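Local coordinates for RagA protein (Porphyromonas gingivalis, PDB 6SLN) that probably takes up peptides across the outer membrane as a TonB-dependent receptor, working with its partner lipoprotein, at residues 583-588 with 611-616; 878-883 with 891-896; 323-328 with 355-360; 432-437 with 474-479. One frame throughout, in Å; residues are numbered along the deposited sequence.

Contact 1: 583-588 with 611-616; sequences WMYIDF and GGMFDI
Met613 brings its S-methyl end alongside the Tyr585 ring, near CD2 and CE2. CG is anti to the backbone N (chi1 -176°), and the chain then bends to bring CE within 3.6 Å of Tyr585 CD2. SD meets the ring obliquely, a Met-aromatic contact at 5.3 Å from the centroid. The two side chains lie side by side and point the same way. This is the closer-packed face, and Met613 is buried in it. Asp587 shares it, also buried and paired across the strands with Gly611. Asp587 OD2 is held by the hydroxyls of Thr97 and Ser99, and Val98 packs against Tyr585, Asp587 and Met613. The other face is looser. There Met584 CG only grazes the Phe614 ring, 4.0 Å from CD1. Between the faces runs a backbone ladder. Tyr585 N to Met613 O is 2.9 Å and Met613 N to Tyr585 O is 3.0 Å. Asp587 and Gly611 form the next hydrogen-bonded pair. At the far end Asp615 N donates to Trp583 O at 2.7 Å, and Asp615 OD1 N-caps the helix 616-621. Strands 584-588 and 611-614 run antiparallel, 167° apart. They form the open end of the hairpin of strands 584-595 and 604-614, as expected in a TonB-dependent receptor barrel.

Contact 2: 878-883 with 891-896; sequences FTENGG and DKMLLN
Asp891 N donates to Thr879 O at 2.8 Å, and the N-H points almost straight at the oxygen (178°). This is the one hydrogen bond between the segments. The same Asp891 also orders its own turn. Its OD1 uses the anti lone pair to accept from Met893 N at 2.7 Å, which makes an Asx turn at the start of the 3-10 segment 892-895. The other segment has an Asx turn of its own, Asn881 OD1 to Gly883 N, 2.7 Å. Side chains of Met893 and Leu894 fill in beside the bond between the segments. Met893 CG sits between its backbone N and carbonyl carbon (chi1 57°), which sends the chain to Glu880. Met893 SD and CE lie against Glu880 CG and CD, with CE 3.6 Å from Glu880 CD. Leu894 inserts its two methyls against backbone: CD1 is 3.5 Å from Asn881 O, and CD2 is 3.7 Å from Glu880 O. Glu880 OE2 and Asp891 OD2 are 4.4 Å apart. Their mutual repulsion is probably eased by the salt bridge from Arg876 NE to Glu880 OE2. The segment 878-883 carries the end of helix 874-879, and 891-896 returns beside it in the loop that leads on to strand 921-937. Leu894 also packs on Phe248 of helix 242-252, and Lys892 makes a salt bridge to Glu244 of that helix.

Contact 3: 323-328 with 355-360; sequences QGTSYY and FESRIN
The open end of a beta hairpin, strands 325-337 and 345-360, is where Thr325 faces Ser357. Their hydroxyls meet as a hydrogen bond, Thr325 OG1 to Ser357 OG at 3.1 Å. Ser357 OG stands anti to its own backbone N (chi1 177°), which turns it across to the threonine. Thr325 CG2 lies at the edge of the Phe355 ring, near its plane, 4.2 Å from CE1. Strands 325-328 and 355-360 are antiparallel, at 175°. Ser326 and Glu356 are the hydrogen-bonded pair: Ser326 N to Glu356 O is 2.8 Å, and Glu356 N to Ser326 O is longer at 3.2 Å. Before the strand, Gly324 O takes Arg358 N at 2.8 Å; the positive phi here (75°) by itself favours glycine. This hairpin belongs to the receptor's barrel wall, and its Thr325, Tyr327, Phe355 and Ser357 face meets the second subunit, another copy of this protein. Tyr327 of that subunit lays its ring by Phe355, and its OH makes a weak hydrogen bond to Ser357 OG. Ser326 and Glu356 project from the opposite face. There Ser326 OG accepts from Gly211 N, and Glu356 OE2 forms a salt bridge with Lys364 NZ on the next strand.

Contact 4: 432-437 with 474-479; sequences MRPFSS and KRMPNN
Arg433 and Arg475 cross obliquely, their guanidinium planes 68° apart. Arg475 CG lies over the centre of one face of the Arg433 guanidinium. Arg433 NE comes to the edge of the Arg475 group, in its plane. Met432 slants across Asn479, with Met432 SD 3.5 Å from Asn479 CG. With CG anti to the backbone N (chi1 175°), the Asn479 amide lies beside Met432, while OD1 is held by Tyr481 N and the Tyr428 hydroxyl. Pro434 meets Lys474 at about a right angle, Pro434 CG to Lys474 CB 3.6 Å. Backbone support is modest. Met476 N donates to Met432 O at 3.2 Å, and Lys474 N to Pro434 O is weak. The type II turn Met476 to Asn479 follows. The contact lies at and just beyond the open end of the hairpin of strands 435-450 and 456-475. The like charges Arg433 NH2 and Arg475 NH1 are 3.6 Å apart. Each arginine has its own acidic partner, Asp482 for Arg433 NH1 and Glu488 for Arg475 NE, which would offset their repulsion and let the two groups pack together.

From the N terminus the contacts come in the order 3, 4, 1, 2. Each closes before the next opens, so none nest or cross. Contact 3 closes a loop of 26 residues in the hairpin 325-337 and 345-360. Contact 4 closes one of 36 residues, mostly strand, in the hairpin 435-450 and 456-475. Contact 1 closes one of 22 residues between strands 584-595 and 604-614. These three tie neighbouring strands of the barrel wall. Contact 2 is different: it closes a short loop of seven residues within the long connection from helix 874-879 to strand 921-937. Contacts 1 and 3 have centres about 34 Å apart; both lie across the chain's centre from contact 2.

Contact 1: 583-588 with 611-616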
loop_
_atom_site.group_PDB
_atom_site.type_symbol
_atom_site.label_atom_id
_atom_site.label_comp_id
_atom_site.label_asym_id
_atom_site.label_seq_id
_atom_site.Cartn_x
_atom_site.Cartn_y
_atom_site.Cartn_z
ATOM N N TRP A 583 -34.894 -24.941 -45.702
ATOM C CA TRP A 583 -33.604 -25.092 -46.370
ATOM C C TRP A 583 -32.853 -23.787 -46.600
ATOM O O TRP A 583 -31.619 -23.819 -46.621
ATOM C CB TRP A 583 -33.780 -25.802 -47.717
ATOM C CG TRP A 583 -33.917 -24.876 -48.912
ATOM C CD1 TRP A 583 -32.906 -24.282 -49.627
ATOM C CD2 TRP A 583 -35.133 -24.483 -49.546
ATOM N NE1 TRP A 583 -33.429 -23.538 -50.660
ATOM C CE2 TRP A 583 -34.794 -23.646 -50.630
ATOM C CE3 TRP A 583 -36.476 -24.757 -49.301
ATOM C CZ2 TRP A 583 -35.758 -23.076 -51.459
ATOM C CZ3 TRP A 583 -37.433 -24.190 -50.124
ATOM C CH2 TRP A 583 -37.071 -23.353 -51.184
ATOM N N MET A 584 -33.525 -22.652 -46.785
ATOM C CA MET A 584 -32.861 -21.371 -47.029
ATOM C C MET A 584 -32.981 -20.488 -45.791
ATOM O O MET A 584 -34.088 -20.082 -45.424
ATOM C CB MET A 584 -33.461 -20.663 -48.240
ATOM C CG MET A 584 -32.798 -19.339 -48.569
ATOM S SD MET A 584 -33.638 -18.550 -49.945
ATOM C CE MET A 584 -34.352 -17.128 -49.145
ATOM N N TYR A 585 -31.842 -20.167 -45.176
ATOM C CA TYR A 585 -31.791 -19.315 -43.994
ATOM C C TYR A 585 -30.922 -18.095 -44.279
ATOM O O TYR A 585 -29.882 -18.200 -44.937
ATOM C CB TYR A 585 -31.242 -20.081 -42.776
ATOM C CG TYR A 585 -32.055 -21.297 -42.391
ATOM C CD1 TYR A 585 -33.140 -21.188 -41.531
ATOM C CD2 TYR A 585 -31.741 -22.553 -42.897
ATOM C CE1 TYR A 585 -33.891 -22.304 -41.180
ATOM C CE2 TYR A 585 -32.485 -23.676 -42.554
ATOM C CZ TYR A 585 -33.557 -23.545 -41.694
ATOM O OH TYR A 585 -34.299 -24.653 -41.352
ATOM N N ILE A 586 -31.358 -16.933 -43.791
ATOM C CA ILE A 586 -30.585 -15.701 -43.895
ATOM C C ILE A 586 -30.475 -15.063 -42.517
ATOM O O ILE A 586 -31.476 -14.925 -41.807
ATOM C CB ILE A 586 -31.200 -14.705 -44.890
ATOM C CG1 ILE A 586 -31.259 -15.324 -46.288
ATOM C CG2 ILE A 586 -30.371 -13.432 -44.904
ATOM C CD1 ILE A 586 -30.024 -15.073 -47.129
ATOM N N ASP A 587 -29.255 -14.698 -42.142
ATOM C CA ASP A 587 -28.964 -13.928 -40.948
ATOM C C ASP A 587 -28.524 -12.533 -41.360
ATOM O O ASP A 587 -27.927 -12.334 -42.423
ATOM C CB ASP A 587 -27.867 -14.588 -40.105
ATOM C CG ASP A 587 -28.206 -16.015 -39.721
ATOM O OD1 ASP A 587 -29.381 -16.292 -39.398
ATOM O OD2 ASP A 587 -27.292 -16.865 -39.747
ATOM N N PHE A 588 -28.826 -11.567 -40.507
ATOM C CA PHE A 588 -28.499 -10.179 -40.774
ATOM C C PHE A 588 -28.282 -9.522 -39.420
ATOM O O PHE A 588 -29.081 -9.724 -38.503
ATOM C CB PHE A 588 -29.623 -9.513 -41.572
ATOM C CG PHE A 588 -29.527 -8.028 -41.621
ATOM C CD1 PHE A 588 -28.373 -7.411 -42.091
ATOM C CD2 PHE A 588 -30.584 -7.238 -41.194
ATOM C CE1 PHE A 588 -28.270 -6.026 -42.136
ATOM C CE2 PHE A 588 -30.489 -5.855 -41.235
ATOM C CZ PHE A 588 -29.325 -5.249 -41.710
ATOM N N GLY A 611 -25.522 -13.056 -43.528
ATOM C CA GLY A 611 -25.165 -14.451 -43.609
ATOM C C GLY A 611 -26.242 -15.254 -44.317
ATOM O O GLY A 611 -27.410 -14.868 -44.368
ATOM N N GLY A 612 -25.814 -16.380 -44.875
ATOM C CA GLY A 612 -26.718 -17.291 -45.543
ATOM C C GLY A 612 -26.305 -18.731 -45.345
ATOM O O GLY A 612 -25.118 -19.055 -45.420
ATOM N N MET A 613 -27.273 -19.597 -45.056
ATOM C CA MET A 613 -27.066 -21.040 -45.021
ATOM C C MET A 613 -28.110 -21.689 -45.918
ATOM O O MET A 613 -29.313 -21.556 -45.667
ATOM C CB MET A 613 -27.165 -21.589 -43.592
ATOM C CG MET A 613 -26.871 -23.091 -43.469
ATOM S SD MET A 613 -28.220 -24.212 -43.960
ATOM C CE MET A 613 -28.840 -24.699 -42.353
ATOM N N PHE A 614 -27.654 -22.407 -46.945
ATOM C CA PHE A 614 -28.528 -23.057 -47.916
ATOM C C PHE A 614 -28.375 -24.562 -47.778
ATOM O O PHE A 614 -27.274 -25.093 -47.955
ATOM C CB PHE A 614 -28.188 -22.612 -49.336
ATOM C CG PHE A 614 -28.014 -21.130 -49.471
ATOM C CD1 PHE A 614 -29.096 -20.318 -49.774
ATOM C CD2 PHE A 614 -26.770 -20.544 -49.281
ATOM C CE1 PHE A 614 -28.941 -18.959 -49.896
ATOM C CE2 PHE A 614 -26.607 -19.181 -49.398
ATOM C CZ PHE A 614 -27.696 -18.386 -49.708
ATOM N N ASP A 615 -29.471 -25.249 -47.477
ATOM C CA ASP A 615 -29.412 -26.673 -47.157
ATOM C C ASP A 615 -29.581 -27.492 -48.431
ATOM O O ASP A 615 -30.702 -27.781 -48.857
ATOM C CB ASP A 615 -30.466 -27.041 -46.125
ATOM C CG ASP A 615 -30.136 -28.327 -45.417
ATOM O OD1 ASP A 615 -29.832 -29.325 -46.112
ATOM O OD2 ASP A 615 -30.149 -28.336 -44.166
ATOM N N ILE A 616 -28.461 -27.904 -49.019
ATOM C CA ILE A 616 -28.518 -28.540 -50.327
ATOM C C ILE A 616 -29.037 -29.972 -50.231
ATOM O O ILE A 616 -29.691 -30.457 -51.162
ATOM C CB ILE A 616 -27.129 -28.452 -50.982
ATOM C CG1 ILE A 616 -26.844 -26.998 -51.373
ATOM C CG2 ILE A 616 -27.022 -29.364 -52.188
ATOM C CD1 ILE A 616 -25.385 -26.680 -51.596
#

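Contact 2: 878-883 with 891-896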
loop_
_atom_site.group_PDB
_atom_site.type_symbol
_atom_site.label_atom_id
_atom_site.label_comp_id
_atom_site.label_asym_id
_atom_site.label_seq_id
_atom_site.Cartn_x
_atom_site.Cartn_y
_atom_site.Cartn_z
ATOM N N PHE A 878 25.363 -17.105 -28.801
ATOM C CA PHE A 878 26.341 -17.266 -27.741
ATOM C C PHE A 878 27.091 -18.584 -27.868
ATOM O O PHE A 878 28.325 -18.600 -27.846
ATOM C CB PHE A 878 25.645 -17.169 -26.393
ATOM C CG PHE A 878 24.979 -15.870 -26.189
ATOM C CD1 PHE A 878 25.677 -14.811 -25.640
ATOM C CD2 PHE A 878 23.655 -15.681 -26.581
ATOM C CE1 PHE A 878 25.066 -13.592 -25.467
ATOM C CE2 PHE A 878 23.028 -14.460 -26.408
ATOM C CZ PHE A 878 23.734 -13.417 -25.856
ATOM N N THR A 879 26.365 -19.691 -28.041
ATOM C CA THR A 879 27.027 -20.988 -28.022
ATOM C C THR A 879 27.914 -21.231 -29.244
ATOM O O THR A 879 28.796 -22.091 -29.191
ATOM C CB THR A 879 25.988 -22.090 -27.914
ATOM O OG1 THR A 879 25.021 -21.909 -28.953
ATOM C CG2 THR A 879 25.314 -22.024 -26.584
ATOM N N GLU A 880 27.723 -20.509 -30.345
ATOM C CA GLU A 880 28.598 -20.703 -31.496
ATOM C C GLU A 880 29.496 -19.499 -31.747
ATOM O O GLU A 880 30.129 -19.405 -32.804
ATOM C CB GLU A 880 27.775 -21.055 -32.732
ATOM C CG GLU A 880 26.995 -22.331 -32.515
ATOM C CD GLU A 880 26.080 -22.676 -33.650
ATOM O OE1 GLU A 880 26.247 -22.091 -34.733
ATOM O OE2 GLU A 880 25.193 -23.531 -33.460
ATOM N N ASN A 881 29.594 -18.592 -30.774
ATOM C CA ASN A 881 30.412 -17.393 -30.916
ATOM C C ASN A 881 31.883 -17.709 -30.643
ATOM O O ASN A 881 32.273 -17.965 -29.495
ATOM C CB ASN A 881 29.909 -16.309 -29.977
ATOM C CG ASN A 881 30.493 -14.954 -30.292
ATOM O OD1 ASN A 881 31.698 -14.819 -30.576
ATOM N ND2 ASN A 881 29.646 -13.928 -30.226
ATOM N N GLY A 882 32.706 -17.662 -31.695
ATOM C CA GLY A 882 34.138 -17.795 -31.548
ATOM C C GLY A 882 34.933 -16.508 -31.406
ATOM O O GLY A 882 36.169 -16.562 -31.332
ATOM N N GLY A 883 34.279 -15.348 -31.351
ATOM C CA GLY A 883 35.005 -14.091 -31.289
ATOM C C GLY A 883 34.639 -13.206 -30.114
ATOM O O GLY A 883 35.095 -12.062 -30.016
ATOM N N ASP A 891 29.606 -24.560 -28.162
ATOM C CA ASP A 891 29.388 -25.779 -28.928
ATOM C C ASP A 891 30.718 -26.413 -29.348
ATOM O O ASP A 891 31.651 -25.717 -29.765
ATOM C CB ASP A 891 28.535 -25.466 -30.157
ATOM C CG ASP A 891 28.107 -26.704 -30.906
ATOM O OD1 ASP A 891 28.994 -27.498 -31.298
ATOM O OD2 ASP A 891 26.882 -26.873 -31.123
ATOM N N LYS A 892 30.795 -27.752 -29.246
ATOM C CA LYS A 892 31.992 -28.497 -29.642
ATOM C C LYS A 892 32.491 -28.121 -31.035
ATOM O O LYS A 892 33.671 -28.327 -31.336
ATOM C CB LYS A 892 31.725 -30.012 -29.614
ATOM C CG LYS A 892 31.731 -30.659 -28.239
ATOM C CD LYS A 892 31.125 -32.057 -28.276
ATOM C CE LYS A 892 31.037 -32.689 -26.878
ATOM N NZ LYS A 892 32.331 -33.228 -26.346
ATOM N N MET A 893 31.623 -27.573 -31.893
ATOM C CA MET A 893 32.044 -27.235 -33.249
ATOM C C MET A 893 33.206 -26.248 -33.258
ATOM O O MET A 893 34.048 -26.297 -34.164
ATOM C CB MET A 893 30.851 -26.694 -34.036
ATOM C CG MET A 893 30.183 -25.468 -33.389
ATOM S SD MET A 893 29.388 -24.346 -34.558
ATOM C CE MET A 893 28.030 -25.373 -35.094
ATOM N N LEU A 894 33.299 -25.366 -32.256
ATOM C CA LEU A 894 34.358 -24.365 -32.308
ATOM C C LEU A 894 35.741 -24.969 -32.115
ATOM O O LEU A 894 36.739 -24.261 -32.280
ATOM C CB LEU A 894 34.118 -23.264 -31.279
ATOM C CG LEU A 894 32.749 -22.579 -31.420
ATOM C CD1 LEU A 894 32.644 -21.279 -30.608
ATOM C CD2 LEU A 894 32.382 -22.340 -32.895
ATOM N N LEU A 895 35.828 -26.257 -31.776
ATOM C CA LEU A 895 37.128 -26.899 -31.706
ATOM C C LEU A 895 37.698 -27.141 -33.091
ATOM O O LEU A 895 38.920 -27.259 -33.227
ATOM C CB LEU A 895 37.031 -28.220 -30.946
ATOM C CG LEU A 895 36.406 -28.124 -29.563
ATOM C CD1 LEU A 895 35.788 -29.462 -29.171
ATOM C CD2 LEU A 895 37.452 -27.687 -28.566
ATOM N N ASN A 896 36.839 -27.204 -34.116
ATOM C CA ASN A 896 37.265 -27.361 -35.500
ATOM C C ASN A 896 37.287 -26.033 -36.267
ATOM O O ASN A 896 37.122 -26.023 -37.490
ATOM C CB ASN A 896 36.373 -28.379 -36.210
ATOM C CG ASN A 896 37.132 -29.177 -37.252
ATOM O OD1 ASN A 896 38.355 -29.071 -37.359
ATOM N ND2 ASN A 896 36.412 -29.978 -38.029
#

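Contact 3: 323-328 with 355-360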
loop_
_atom_site.group_PDB
_atom_site.type_symbol
_atom_site.label_atom_id
_atom_site.label_comp_id
_atom_site.label_asym_id
_atom_site.label_seq_id
_atom_site.Cartn_x
_atom_site.Cartn_y
_atom_site.Cartn_z
ATOM N N GLN A 323 -37.966 -30.673 -11.374
ATOM C CA GLN A 323 -39.105 -29.802 -11.667
ATOM C C GLN A 323 -38.662 -28.382 -12.019
ATOM O O GLN A 323 -39.082 -27.395 -11.416
ATOM C CB GLN A 323 -40.096 -29.776 -10.507
ATOM C CG GLN A 323 -41.143 -30.873 -10.543
ATOM C CD GLN A 323 -41.044 -31.808 -9.350
ATOM O OE1 GLN A 323 -39.970 -32.325 -9.037
ATOM N NE2 GLN A 323 -42.165 -32.020 -8.671
ATOM N N GLY A 324 -37.804 -28.295 -13.032
ATOM C CA GLY A 324 -37.384 -27.005 -13.553
ATOM C C GLY A 324 -36.392 -26.228 -12.711
ATOM O O GLY A 324 -36.206 -25.031 -12.965
ATOM N N THR A 325 -35.757 -26.853 -11.714
ATOM C CA THR A 325 -34.675 -26.239 -10.942
ATOM C C THR A 325 -33.419 -27.096 -11.048
ATOM O O THR A 325 -33.383 -28.217 -10.528
ATOM C CB THR A 325 -35.041 -26.072 -9.463
ATOM O OG1 THR A 325 -36.214 -25.265 -9.332
ATOM C CG2 THR A 325 -33.902 -25.399 -8.720
ATOM N N SER A 326 -32.383 -26.555 -11.684
ATOM C CA SER A 326 -31.091 -27.211 -11.824
ATOM C C SER A 326 -30.062 -26.585 -10.882
ATOM O O SER A 326 -30.220 -25.452 -10.408
ATOM C CB SER A 326 -30.599 -27.128 -13.277
ATOM O OG SER A 326 -29.183 -27.224 -13.351
ATOM N N TYR A 327 -29.001 -27.343 -10.604
ATOM C CA TYR A 327 -27.860 -26.831 -9.856
ATOM C C TYR A 327 -26.614 -27.573 -10.312
ATOM O O TYR A 327 -26.689 -28.693 -10.818
ATOM C CB TYR A 327 -28.038 -26.986 -8.335
ATOM C CG TYR A 327 -28.057 -28.425 -7.863
ATOM C CD1 TYR A 327 -29.218 -29.182 -7.934
ATOM C CD2 TYR A 327 -26.911 -29.030 -7.357
ATOM C CE1 TYR A 327 -29.237 -30.513 -7.517
ATOM C CE2 TYR A 327 -26.921 -30.360 -6.936
ATOM C CZ TYR A 327 -28.085 -31.092 -7.020
ATOM O OH TYR A 327 -28.106 -32.402 -6.607
ATOM N N TYR A 328 -25.459 -26.939 -10.125
ATOM C CA TYR A 328 -24.181 -27.623 -10.311
ATOM C C TYR A 328 -23.183 -26.988 -9.348
ATOM O O TYR A 328 -22.848 -25.802 -9.485
ATOM C CB TYR A 328 -23.704 -27.535 -11.764
ATOM C CG TYR A 328 -22.280 -28.026 -12.000
ATOM C CD1 TYR A 328 -22.028 -29.334 -12.390
ATOM C CD2 TYR A 328 -21.192 -27.168 -11.837
ATOM C CE1 TYR A 328 -20.732 -29.769 -12.603
ATOM C CE2 TYR A 328 -19.905 -27.589 -12.042
ATOM C CZ TYR A 328 -19.669 -28.889 -12.425
ATOM O OH TYR A 328 -18.363 -29.303 -12.627
ATOM N N PHE A 355 -26.680 -22.334 -10.895
ATOM C CA PHE A 355 -28.064 -22.430 -10.458
ATOM C C PHE A 355 -28.973 -21.915 -11.563
ATOM O O PHE A 355 -28.598 -21.016 -12.320
ATOM C CB PHE A 355 -28.243 -21.633 -9.171
ATOM C CG PHE A 355 -29.635 -21.205 -8.902
ATOM C CD1 PHE A 355 -30.610 -22.137 -8.584
ATOM C CD2 PHE A 355 -29.968 -19.858 -8.920
ATOM C CE1 PHE A 355 -31.906 -21.739 -8.314
ATOM C CE2 PHE A 355 -31.258 -19.449 -8.652
ATOM C CZ PHE A 355 -32.230 -20.390 -8.350
ATOM N N GLU A 356 -30.160 -22.506 -11.665
ATOM C CA GLU A 356 -31.132 -22.151 -12.695
ATOM C C GLU A 356 -32.494 -22.661 -12.250
ATOM O O GLU A 356 -32.599 -23.777 -11.737
ATOM C CB GLU A 356 -30.756 -22.755 -14.055
ATOM C CG GLU A 356 -31.542 -22.209 -15.238
ATOM C CD GLU A 356 -30.752 -22.251 -16.551
ATOM O OE1 GLU A 356 -29.498 -22.263 -16.504
ATOM O OE2 GLU A 356 -31.392 -22.268 -17.631
ATOM N N SER A 357 -33.530 -21.851 -12.443
ATOM C CA SER A 357 -34.849 -22.263 -11.979
ATOM C C SER A 357 -35.936 -21.569 -12.775
ATOM O O SER A 357 -35.817 -20.382 -13.095
ATOM C CB SER A 357 -35.052 -21.959 -10.491
ATOM O OG SER A 357 -36.371 -22.308 -10.103
ATOM N N ARG A 358 -36.999 -22.315 -13.072
ATOM C CA ARG A 358 -38.243 -21.739 -13.573
ATOM C C ARG A 358 -39.149 -21.485 -12.371
ATOM O O ARG A 358 -39.643 -22.426 -11.744
ATOM C CB ARG A 358 -38.910 -22.656 -14.597
ATOM C CG ARG A 358 -40.163 -22.069 -15.204
ATOM C CD ARG A 358 -40.392 -22.542 -16.624
ATOM N NE ARG A 358 -39.322 -22.117 -17.531
ATOM C CZ ARG A 358 -39.202 -20.899 -18.063
ATOM N NH1 ARG A 358 -40.091 -19.948 -17.787
ATOM N NH2 ARG A 358 -38.181 -20.637 -18.879
ATOM N N ILE A 359 -39.351 -20.210 -12.047
ATOM C CA ILE A 359 -40.133 -19.841 -10.874
ATOM C C ILE A 359 -41.618 -19.944 -11.169
ATOM O O ILE A 359 -42.373 -20.583 -10.423
ATOM C CB ILE A 359 -39.748 -18.427 -10.414
ATOM C CG1 ILE A 359 -38.334 -18.429 -9.849
ATOM C CG2 ILE A 359 -40.716 -17.923 -9.393
ATOM C CD1 ILE A 359 -37.283 -18.269 -10.895
ATOM N N ASN A 360 -42.062 -19.322 -12.257
ATOM C CA ASN A 360 -43.441 -19.451 -12.706
ATOM C C ASN A 360 -43.427 -19.583 -14.220
ATOM O O ASN A 360 -42.366 -19.671 -14.848
ATOM C CB ASN A 360 -44.305 -18.277 -12.220
ATOM C CG ASN A 360 -43.593 -16.953 -12.304
ATOM O OD1 ASN A 360 -43.010 -16.620 -13.331
ATOM N ND2 ASN A 360 -43.646 -16.176 -11.219
#

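Contact 4: 432-437 with 474-479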
loop_
_atom_site.group_PDB
_atom_site.type_symbol
_atom_site.label_atom_id
_atom_site.label_comp_id
_atom_site.label_asym_id
_atom_site.label_seq_id
_atom_site.Cartn_x
_atom_site.Cartn_y
_atom_site.Cartn_z
ATOM N N MET A 432 16.407 -16.183 0.321
ATOM C CA MET A 432 16.639 -14.772 0.584
ATOM C C MET A 432 15.655 -13.869 -0.148
ATOM O O MET A 432 15.635 -12.661 0.102
ATOM C CB MET A 432 18.070 -14.413 0.184
ATOM C CG MET A 432 19.111 -15.341 0.777
ATOM S SD MET A 432 19.303 -15.146 2.581
ATOM C CE MET A 432 18.528 -16.644 3.165
ATOM N N ARG A 433 14.838 -14.428 -1.037
ATOM C CA ARG A 433 13.870 -13.669 -1.830
ATOM C C ARG A 433 12.514 -14.370 -1.822
ATOM O O ARG A 433 12.006 -14.806 -2.862
ATOM C CB ARG A 433 14.382 -13.490 -3.256
ATOM C CG ARG A 433 14.872 -12.104 -3.554
ATOM C CD ARG A 433 16.051 -11.714 -2.710
ATOM N NE ARG A 433 16.881 -10.749 -3.405
ATOM C CZ ARG A 433 17.987 -10.235 -2.888
ATOM N NH1 ARG A 433 18.378 -10.592 -1.669
ATOM N NH2 ARG A 433 18.689 -9.348 -3.583
ATOM N N PRO A 434 11.912 -14.521 -0.651
ATOM C CA PRO A 434 10.550 -15.067 -0.595
ATOM C C PRO A 434 9.566 -14.163 -1.315
ATOM O O PRO A 434 9.749 -12.944 -1.400
ATOM C CB PRO A 434 10.245 -15.111 0.904
ATOM C CG PRO A 434 11.102 -14.016 1.466
ATOM C CD PRO A 434 12.387 -14.097 0.673
ATOM N N PHE A 435 8.500 -14.782 -1.816
ATOM C CA PHE A 435 7.451 -14.080 -2.542
ATOM C C PHE A 435 6.193 -14.921 -2.474
ATOM O O PHE A 435 6.226 -16.102 -2.814
ATOM C CB PHE A 435 7.843 -13.850 -4.007
ATOM C CG PHE A 435 6.742 -13.266 -4.853
ATOM C CD1 PHE A 435 5.769 -14.082 -5.430
ATOM C CD2 PHE A 435 6.684 -11.896 -5.093
ATOM C CE1 PHE A 435 4.750 -13.544 -6.225
ATOM C CE2 PHE A 435 5.676 -11.357 -5.890
ATOM C CZ PHE A 435 4.707 -12.192 -6.460
ATOM N N SER A 436 5.090 -14.318 -2.058
ATOM C CA SER A 436 3.794 -14.957 -2.192
ATOM C C SER A 436 2.845 -13.980 -2.849
ATOM O O SER A 436 3.101 -12.780 -2.898
ATOM C CB SER A 436 3.201 -15.396 -0.859
ATOM O OG SER A 436 3.304 -14.368 0.097
ATOM N N SER A 437 1.749 -14.526 -3.363
ATOM C CA SER A 437 0.657 -13.748 -3.906
ATOM C C SER A 437 -0.592 -14.550 -3.627
ATOM O O SER A 437 -0.665 -15.722 -3.994
ATOM C CB SER A 437 0.827 -13.492 -5.405
ATOM O OG SER A 437 -0.428 -13.375 -6.068
ATOM N N LYS A 474 10.323 -9.995 -0.008
ATOM C CA LYS A 474 11.311 -9.636 0.996
ATOM C C LYS A 474 12.718 -9.800 0.446
ATOM O O LYS A 474 12.984 -10.674 -0.384
ATOM C CB LYS A 474 11.154 -10.491 2.272
ATOM C CG LYS A 474 10.027 -10.029 3.189
ATOM C CD LYS A 474 10.092 -10.721 4.521
ATOM C CE LYS A 474 8.756 -11.322 4.859
ATOM N NZ LYS A 474 8.640 -11.558 6.317
ATOM N N ARG A 475 13.609 -8.937 0.922
ATOM C CA ARG A 475 15.058 -9.108 0.814
ATOM C C ARG A 475 15.569 -9.378 2.230
ATOM O O ARG A 475 15.644 -8.459 3.050
ATOM C CB ARG A 475 15.709 -7.867 0.211
ATOM C CG ARG A 475 16.686 -8.164 -0.873
ATOM C CD ARG A 475 17.396 -6.921 -1.474
ATOM N NE ARG A 475 16.491 -5.933 -2.076
ATOM C CZ ARG A 475 15.734 -6.119 -3.159
ATOM N NH1 ARG A 475 15.739 -7.275 -3.814
ATOM N NH2 ARG A 475 14.951 -5.130 -3.585
ATOM N N MET A 476 15.926 -10.630 2.513
ATOM C CA MET A 476 16.209 -11.057 3.888
ATOM C C MET A 476 17.462 -10.381 4.449
ATOM O O MET A 476 18.505 -10.357 3.788
ATOM C CB MET A 476 16.363 -12.577 3.939
ATOM C CG MET A 476 15.059 -13.330 3.632
ATOM S SD MET A 476 13.658 -12.731 4.619
ATOM C CE MET A 476 14.348 -13.005 6.239
ATOM N N PRO A 477 17.404 -9.824 5.651
ATOM C CA PRO A 477 18.615 -9.248 6.246
ATOM C C PRO A 477 19.637 -10.331 6.558
ATOM O O PRO A 477 19.330 -11.522 6.589
ATOM C CB PRO A 477 18.107 -8.579 7.529
ATOM C CG PRO A 477 16.893 -9.349 7.872
ATOM C CD PRO A 477 16.254 -9.762 6.557
ATOM N N ASN A 478 20.880 -9.893 6.759
ATOM C CA ASN A 478 21.962 -10.732 7.270
ATOM C C ASN A 478 22.338 -11.857 6.329
ATOM O O ASN A 478 23.019 -12.793 6.734
ATOM C CB ASN A 478 21.613 -11.299 8.641
ATOM C CG ASN A 478 21.299 -10.224 9.601
ATOM O OD1 ASN A 478 22.165 -9.408 9.910
ATOM N ND2 ASN A 478 20.043 -10.157 10.045
ATOM N N ASN A 479 21.899 -11.785 5.089
ATOM C CA ASN A 479 22.392 -12.670 4.065
ATOM C C ASN A 479 23.866 -12.341 3.848
ATOM O O ASN A 479 24.181 -11.224 3.403
ATOM C CB ASN A 479 21.559 -12.489 2.799
ATOM C CG ASN A 479 22.085 -13.290 1.608
ATOM O OD1 ASN A 479 23.058 -14.042 1.715
ATOM N ND2 ASN A 479 21.444 -13.119 0.462
#